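Local coordinates for activated BY transcription factor SSRB (Salmonella enterica, PDB 2WNW), which belongs to glycosyl hydrolase family 30 and combines a TIM barrel with a beta-sandwich domain, at residues D243-W248 and L265-Y270. Numbering follows the deposited sequence.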
loop_
_atom_site.group_PDB
_atom_site.type_symbol
_atom_site.label_atom_id
_atom_site.label_comp_id
_atom_site.label_asym_id
_atom_site.label_seq_id
_atom_site.Cartn_x
_atom_site.Cartn_y
_atom_site.Cartn_z
ATOM N N ASP A 243 3.839 11.658 9.290
ATOM C CA ASP A 243 4.391 10.781 10.324
ATOM C C ASP A 243 3.653 10.830 11.671
ATOM O O ASP A 243 3.702 9.868 12.439
ATOM C CB ASP A 243 5.872 11.098 10.532
ATOM C CG ASP A 243 6.095 12.495 11.068
ATOM O OD1 ASP A 243 6.194 12.652 12.305
ATOM O OD2 ASP A 243 6.157 13.437 10.250
ATOM N N GLY A 244 2.963 11.932 11.955
ATOM C CA GLY A 244 2.253 12.041 13.224
ATOM C C GLY A 244 0.742 11.999 13.093
ATOM O O GLY A 244 0.007 12.300 14.039
ATOM N N LEU A 245 0.280 11.602 11.915
ATOM C CA LEU A 245 -1.143 11.537 11.597
ATOM C C LEU A 245 -2.014 10.692 12.539
ATOM O O LEU A 245 -2.993 11.188 13.108
ATOM C CB LEU A 245 -1.293 11.036 10.160
ATOM C CG LEU A 245 -2.522 11.408 9.336
ATOM C CD1 LEU A 245 -2.783 12.901 9.415
ATOM C CD2 LEU A 245 -2.280 10.978 7.889
ATOM N N VAL A 246 -1.668 9.420 12.702
ATOM C CA VAL A 246 -2.458 8.537 13.554
ATOM C C VAL A 246 -2.446 8.933 15.030
ATOM O O VAL A 246 -3.497 8.945 15.678
ATOM C CB VAL A 246 -2.000 7.069 13.404
ATOM C CG1 VAL A 246 -2.783 6.175 14.353
ATOM C CG2 VAL A 246 -2.211 6.610 11.961
ATOM N N ASP A 247 -1.271 9.264 15.560
ATOM C CA ASP A 247 -1.160 9.653 16.966
ATOM C C ASP A 247 -2.075 10.831 17.305
ATOM O O ASP A 247 -2.769 10.823 18.326
ATOM C CB ASP A 247 0.285 10.029 17.321
ATOM C CG ASP A 247 1.254 8.861 17.195
ATOM O OD1 ASP A 247 0.894 7.734 17.594
ATOM O OD2 ASP A 247 2.390 9.077 16.710
ATOM N N TRP A 248 -2.064 11.844 16.445
ATOM C CA TRP A 248 -2.871 13.043 16.645
ATOM C C TRP A 248 -4.360 12.760 16.508
ATOM O O TRP A 248 -5.164 13.184 17.343
ATOM C CB TRP A 248 -2.457 14.104 15.630
ATOM C CG TRP A 248 -2.907 15.489 15.956
ATOM C CD1 TRP A 248 -3.996 16.142 15.450
ATOM C CD2 TRP A 248 -2.223 16.430 16.785
ATOM N NE1 TRP A 248 -4.020 17.441 15.902
ATOM C CE2 TRP A 248 -2.943 17.643 16.724
ATOM C CE3 TRP A 248 -1.062 16.370 17.569
ATOM C CZ2 TRP A 248 -2.541 18.789 17.419
ATOM C CZ3 TRP A 248 -0.661 17.511 18.259
ATOM C CH2 TRP A 248 -1.399 18.703 18.178
ATOM N N LEU A 265 -8.679 15.649 8.867
ATOM C CA LEU A 265 -7.324 16.114 9.107
ATOM C C LEU A 265 -6.655 16.489 7.805
ATOM O O LEU A 265 -6.891 15.864 6.771
ATOM C CB LEU A 265 -6.482 15.038 9.797
ATOM C CG LEU A 265 -6.915 14.528 11.176
ATOM C CD1 LEU A 265 -7.957 13.430 11.014
ATOM C CD2 LEU A 265 -5.696 13.983 11.906
ATOM N N ALA A 266 -5.832 17.529 7.858
ATOM C CA ALA A 266 -5.088 17.969 6.688
ATOM C C ALA A 266 -3.657 17.511 6.941
ATOM O O ALA A 266 -3.246 17.382 8.091
ATOM C CB ALA A 266 -5.146 19.479 6.567
ATOM N N PHE A 267 -2.896 17.243 5.885
ATOM C CA PHE A 267 -1.518 16.815 6.080
ATOM C C PHE A 267 -0.594 17.280 4.968
ATOM O O PHE A 267 -1.042 17.631 3.875
ATOM C CB PHE A 267 -1.431 15.290 6.236
ATOM C CG PHE A 267 -2.056 14.520 5.104
ATOM C CD1 PHE A 267 -3.364 14.058 5.198
ATOM C CD2 PHE A 267 -1.335 14.261 3.942
ATOM C CE1 PHE A 267 -3.949 13.345 4.150
ATOM C CE2 PHE A 267 -1.910 13.548 2.886
ATOM C CZ PHE A 267 -3.218 13.091 2.994
ATOM N N HIS A 268 0.701 17.288 5.272
ATOM C CA HIS A 268 1.740 17.715 4.341
ATOM C C HIS A 268 2.654 16.524 4.051
ATOM O O HIS A 268 2.470 15.444 4.619
ATOM C CB HIS A 268 2.546 18.863 4.958
ATOM C CG HIS A 268 1.706 20.017 5.422
ATOM N ND1 HIS A 268 2.220 21.057 6.167
ATOM C CD2 HIS A 268 0.390 20.290 5.251
ATOM C CE1 HIS A 268 1.256 21.921 6.437
ATOM N NE2 HIS A 268 0.135 21.479 5.893
ATOM N N TRP A 269 3.653 16.719 3.191
ATOM C CA TRP A 269 4.544 15.619 2.825
ATOM C C TRP A 269 6.009 15.784 3.203
ATOM O O TRP A 269 6.847 14.999 2.773
ATOM C CB TRP A 269 4.470 15.373 1.309
ATOM C CG TRP A 269 5.137 16.433 0.435
ATOM C CD1 TRP A 269 6.149 17.289 0.791
ATOM C CD2 TRP A 269 4.897 16.666 -0.962
ATOM N NE1 TRP A 269 6.555 18.030 -0.298
ATOM C CE2 TRP A 269 5.804 17.667 -1.385
ATOM C CE3 TRP A 269 4.006 16.120 -1.899
ATOM C CZ2 TRP A 269 5.847 18.135 -2.707
ATOM C CZ3 TRP A 269 4.050 16.588 -3.219
ATOM C CH2 TRP A 269 4.963 17.583 -3.604
ATOM N N TYR A 270 6.320 16.780 4.021
ATOM C CA TYR A 270 7.713 17.060 4.345
ATOM C C TYR A 270 8.557 16.013 5.073
ATOM O O TYR A 270 9.774 16.173 5.153
ATOM C CB TYR A 270 7.799 18.418 5.048
ATOM C CG TYR A 270 7.200 19.535 4.207
ATOM C CD1 TYR A 270 6.042 20.198 4.612
ATOM C CD2 TYR A 270 7.771 19.899 2.987
ATOM C CE1 TYR A 270 5.467 21.200 3.821
ATOM C CE2 TYR A 270 7.206 20.896 2.190
ATOM C CZ TYR A 270 6.053 21.541 2.614
ATOM O OH TYR A 270 5.488 22.521 1.830
#
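Leu245, in the first turn of helix 245-252, presses its branched end against Leu265 and Phe267 of strand 264-268, one of the eight parallel strands of the TIM barrel. The helix lies in the connection between the adjacent parallel strands 234-239 and 264-268, and this contact seats its first turn on the second of them. In Leu245 CG lies roughly anti to the backbone N (chi1 -154°), and with chi2 at 49° CD1 comes to the strand although CB does not point there. The two leucine side chains meet at an oblique angle, methyl against methyl, with CD1 of Leu245 4.0 Å from CD2 of Leu265. That same CD1 lies 4.2 Å from CB of Phe267, while CD2 of Leu245 approaches the Phe267 ring obliquely. Ile278 of helix 275-284 touches both Leu245 and Phe267, and Trp238 of strand 234-239 touches both leucines; all three residues are buried. One turn on, NE1 of Trp248 is hydrogen-bonded to Glu213 OE1. Gly244 is the N-cap, and its O accepts a hydrogen bond from N of Trp248 at 3.2 Å. At the edge of the Trp248 indole and near its plane, CD2 of Leu265 lies 4.5 Å from CD1 of Trp248.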